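Local coordinates for copper chaperone CopZ (Staphylococcus aureus, PDB 6FF2), which binds copper(I) in the cytoplasm, sequesters it and delivers it to the copper-exporting P-type ATPase CopA, at residues L24-S32 and V42-V51. Numbering follows the deposited sequence.
Sequences LNNIDGVTS and VSVQYDDSKV. With MG (magnesium ion), chain E.
A classic beta bulge joins V30-S32 to V42-Y46, the antiparallel hairpin of the ferredoxin-like heavy-metal-associated fold. T31 and S32 both face Q45. The carbonyl O of Q45 takes two bonds, a short one from T31 N (2.7 Å) and a longer one from S32 N (3.3 Å). S32 O accepts from Q45 N at 3.0 Å. Beyond the bulge, V30 and Y46 form a non-hydrogen-bonded pair. G29 O then receives D47 N in the carbonyl plane, with an N-H...O angle of 166°.

G29 is the third residue of the type II turn I27-V30, where its positive phi is at home; V30 N bonds back to I27 O. G29 CA lies against K50 CE (3.8 Å). K50 bends at chi3 (59°), and its NZ forms a salt bridge with D28 OD1 (3.0 Å), coming from above the carboxylate plane. D28 CG is anti to its own backbone N (chi1 -178°), which carries the carboxylate out to that lysine. Water 3 links D28 O to K50 O.

Under the turn, V51 reaches two ways. CG2 meets I27 CG2 at 3.7 Å, and CG1 packs on G29 O. V30 CG1 lies on V44 CG1, and L24 CD1 touches both V42 CG1 and V44 CG2. On the other face, S32 OG lies beside Q45 CB and CG.

A magnesium ion sits near the C-terminal end of helix 14-25, bound by N25 O (2.0 Å) and four waters. One of these waters donates to both I27 O and V30 O, tying the ion to the turn and the strand; a second lies near N25 OD1 and V30 O.

The side chain of V42 is about 13 Å from a bound copper(I) ion. Helix 53-62 covers L24, I27 and Y46 through M56, Q55 and A59. Strand 3-9 flanks strand 41-46.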
loop_
_atom_site.group_PDB
_atom_site.type_symbol
_atom_site.label_atom_id
_atom_site.label_comp_id
_atom_site.label_asym_id
_atom_site.label_seq_id
_atom_site.Cartn_x
_atom_site.Cartn_y
_atom_site.Cartn_z
ATOM N N LEU A 24 -10.294 0.876 -10.592
ATOM C CA LEU A 24 -10.813 1.552 -11.790
ATOM C C LEU A 24 -10.940 0.619 -12.966
ATOM O O LEU A 24 -11.925 0.654 -13.650
ATOM C CB LEU A 24 -9.976 2.784 -12.119
ATOM C CG LEU A 24 -10.098 3.959 -11.107
ATOM C CD1 LEU A 24 -8.966 4.986 -11.263
ATOM C CD2 LEU A 24 -11.475 4.636 -11.275
ATOM N N ASN A 25 -9.906 -0.191 -13.222
ATOM C CA ASN A 25 -9.962 -1.156 -14.326
ATOM C C ASN A 25 -10.993 -2.265 -14.173
ATOM O O ASN A 25 -11.363 -2.915 -15.167
ATOM C CB ASN A 25 -8.569 -1.720 -14.585
ATOM C CG ASN A 25 -7.706 -0.770 -15.355
ATOM O OD1 ASN A 25 -8.071 -0.355 -16.458
ATOM N ND2 ASN A 25 -6.532 -0.459 -14.828
ATOM N N ASN A 26 -11.476 -2.510 -12.974
ATOM C CA ASN A 26 -12.581 -3.435 -12.754
ATOM C C ASN A 26 -13.898 -2.964 -13.291
ATOM O O ASN A 26 -14.791 -3.764 -13.409
ATOM C CB ASN A 26 -12.794 -3.692 -11.252
ATOM C CG ASN A 26 -13.714 -4.860 -11.006
ATOM O OD1 ASN A 26 -13.436 -5.977 -11.483
ATOM N ND2 ASN A 26 -14.836 -4.616 -10.324
ATOM N N ILE A 27 -14.049 -1.652 -13.546
ATOM C CA ILE A 27 -15.301 -1.117 -14.015
ATOM C C ILE A 27 -15.423 -1.363 -15.510
ATOM O O ILE A 27 -14.526 -0.953 -16.267
ATOM C CB ILE A 27 -15.448 0.379 -13.733
ATOM C CG1 ILE A 27 -15.133 0.742 -12.251
ATOM C CG2 ILE A 27 -16.821 0.848 -14.186
ATOM C CD1 ILE A 27 -14.965 2.241 -11.964
ATOM N N ASP A 28 -16.556 -1.918 -15.926
ATOM C CA ASP A 28 -16.810 -2.133 -17.363
ATOM C C ASP A 28 -16.953 -0.782 -18.032
ATOM O O ASP A 28 -17.703 0.103 -17.576
ATOM C CB ASP A 28 -18.080 -2.961 -17.565
ATOM C CG ASP A 28 -18.388 -3.276 -19.049
ATOM O OD1 ASP A 28 -17.422 -3.514 -19.806
ATOM O OD2 ASP A 28 -19.591 -3.268 -19.481
ATOM N N GLY A 29 -16.172 -0.615 -19.106
ATOM C CA GLY A 29 -16.092 0.648 -19.850
ATOM C C GLY A 29 -14.859 1.493 -19.563
ATOM O O GLY A 29 -14.541 2.454 -20.285
ATOM N N VAL A 30 -14.139 1.194 -18.452
ATOM C CA VAL A 30 -12.811 1.790 -18.219
ATOM C C VAL A 30 -11.797 0.960 -18.938
ATOM O O VAL A 30 -11.740 -0.251 -18.805
ATOM C CB VAL A 30 -12.476 1.839 -16.733
ATOM C CG1 VAL A 30 -11.036 2.235 -16.524
ATOM C CG2 VAL A 30 -13.402 2.810 -16.050
ATOM N N THR A 31 -11.041 1.654 -19.790
ATOM C CA THR A 31 -10.034 1.033 -20.647
ATOM C C THR A 31 -8.673 0.972 -19.967
ATOM O O THR A 31 -7.987 -0.036 -20.067
ATOM C CB THR A 31 -9.994 1.748 -21.992
ATOM O OG1 THR A 31 -11.339 1.771 -22.530
ATOM C CG2 THR A 31 -9.042 1.088 -22.901
ATOM N N SER A 32 -8.277 2.044 -19.277
ATOM C CA SER A 32 -7.071 2.051 -18.513
ATOM C C SER A 32 -7.114 3.136 -17.460
ATOM O O SER A 32 -7.919 4.085 -17.538
ATOM C CB SER A 32 -5.871 2.271 -19.470
ATOM O OG SER A 32 -5.807 3.588 -19.957
ATOM N N VAL A 42 -5.064 11.190 -11.390
ATOM C CA VAL A 42 -5.335 9.908 -11.974
ATOM C C VAL A 42 -6.031 10.044 -13.342
ATOM O O VAL A 42 -7.091 10.637 -13.390
ATOM C CB VAL A 42 -6.224 9.088 -11.027
ATOM C CG1 VAL A 42 -6.396 7.665 -11.577
ATOM C CG2 VAL A 42 -5.615 9.100 -9.604
ATOM N N SER A 43 -5.372 9.588 -14.387
ATOM C CA SER A 43 -5.892 9.691 -15.740
ATOM C C SER A 43 -6.593 8.413 -16.108
ATOM O O SER A 43 -5.983 7.347 -16.142
ATOM C CB SER A 43 -4.804 10.011 -16.736
ATOM O OG SER A 43 -5.334 10.021 -18.079
ATOM N N VAL A 44 -7.869 8.512 -16.508
ATOM C CA VAL A 44 -8.682 7.332 -16.849
ATOM C C VAL A 44 -9.127 7.499 -18.297
ATOM O O VAL A 44 -9.635 8.559 -18.681
ATOM C CB VAL A 44 -9.897 7.271 -15.933
ATOM C CG1 VAL A 44 -10.752 6.093 -16.286
ATOM C CG2 VAL A 44 -9.514 7.230 -14.466
ATOM N N GLN A 45 -8.867 6.485 -19.082
ATOM C CA GLN A 45 -9.369 6.368 -20.465
ATOM C C GLN A 45 -10.607 5.465 -20.415
ATOM O O GLN A 45 -10.561 4.338 -19.869
ATOM C CB GLN A 45 -8.326 5.755 -21.379
ATOM C CG GLN A 45 -7.039 6.565 -21.441
ATOM C CD GLN A 45 -7.167 7.806 -22.278
ATOM O OE1 GLN A 45 -8.038 7.908 -23.153
ATOM N NE2 GLN A 45 -6.291 8.729 -22.057
ATOM N N TYR A 46 -11.705 5.909 -21.027
ATOM C CA TYR A 46 -12.958 5.196 -20.875
ATOM C C TYR A 46 -13.934 5.495 -22.014
ATOM O O TYR A 46 -13.765 6.519 -22.709
ATOM C CB TYR A 46 -13.619 5.569 -19.542
ATOM C CG TYR A 46 -14.136 7.006 -19.436
ATOM C CD1 TYR A 46 -13.302 8.088 -19.311
ATOM C CD2 TYR A 46 -15.518 7.273 -19.479
ATOM C CE1 TYR A 46 -13.773 9.391 -19.200
ATOM C CE2 TYR A 46 -16.002 8.566 -19.382
ATOM C CZ TYR A 46 -15.127 9.642 -19.238
ATOM O OH TYR A 46 -15.606 10.883 -19.130
ATOM N N ASP A 47 -14.930 4.615 -22.137
ATOM C CA ASP A 47 -16.028 4.789 -23.101
ATOM C C ASP A 47 -17.123 5.541 -22.337
ATOM O O ASP A 47 -17.724 4.954 -21.412
ATOM C CB ASP A 47 -16.513 3.433 -23.577
ATOM C CG ASP A 47 -17.690 3.520 -24.579
ATOM O OD1 ASP A 47 -18.296 4.605 -24.652
ATOM O OD2 ASP A 47 -17.955 2.484 -25.200
ATOM N N ASP A 48 -17.339 6.798 -22.688
ATOM C CA ASP A 48 -18.251 7.685 -21.956
ATOM C C ASP A 48 -19.721 7.322 -22.227
ATOM O O ASP A 48 -20.611 7.862 -21.554
ATOM C CB ASP A 48 -17.992 9.162 -22.161
ATOM C CG ASP A 48 -18.351 9.646 -23.558
ATOM O OD1 ASP A 48 -18.459 8.850 -24.494
ATOM O OD2 ASP A 48 -18.454 10.854 -23.752
ATOM N N SER A 49 -19.982 6.346 -23.086
ATOM C CA SER A 49 -21.338 5.817 -23.210
ATOM C C SER A 49 -21.598 4.759 -22.183
ATOM O O SER A 49 -22.768 4.440 -21.883
ATOM C CB SER A 49 -21.584 5.234 -24.589
ATOM O OG SER A 49 -21.746 6.289 -25.476
ATOM N N LYS A 50 -20.536 4.196 -21.569
ATOM C CA LYS A 50 -20.680 3.031 -20.683
ATOM C C LYS A 50 -20.447 3.347 -19.225
ATOM O O LYS A 50 -21.111 2.780 -18.366
ATOM C CB LYS A 50 -19.717 1.965 -21.070
ATOM C CG LYS A 50 -20.130 1.300 -22.328
ATOM C CD LYS A 50 -19.180 0.187 -22.710
ATOM C CE LYS A 50 -19.041 -0.908 -21.660
ATOM N NZ LYS A 50 -18.148 -1.945 -22.269
ATOM N N VAL A 51 -19.563 4.292 -18.954
ATOM C CA VAL A 51 -19.174 4.553 -17.554
ATOM C C VAL A 51 -19.241 6.018 -17.265
ATOM O O VAL A 51 -18.895 6.852 -18.093
ATOM C CB VAL A 51 -17.835 3.858 -17.205
ATOM C CG1 VAL A 51 -16.745 4.301 -18.045
ATOM C CG2 VAL A 51 -17.475 4.137 -15.752
HETATM MG MG MG E . -11.015 -3.661 -17.034
HETATM O O HOH W 1 -9.811 -1.842 -17.788
HETATM O O HOH W 2 -12.795 -2.629 -17.489
HETATM O O HOH W 3 -19.897 0.762 -16.208
HETATM O O HOH W 4 -4.866 5.892 -18.509
HETATM O O HOH W 5 -11.145 -4.000 -18.965
HETATM O O HOH W 6 -9.176 -4.411 -16.589
#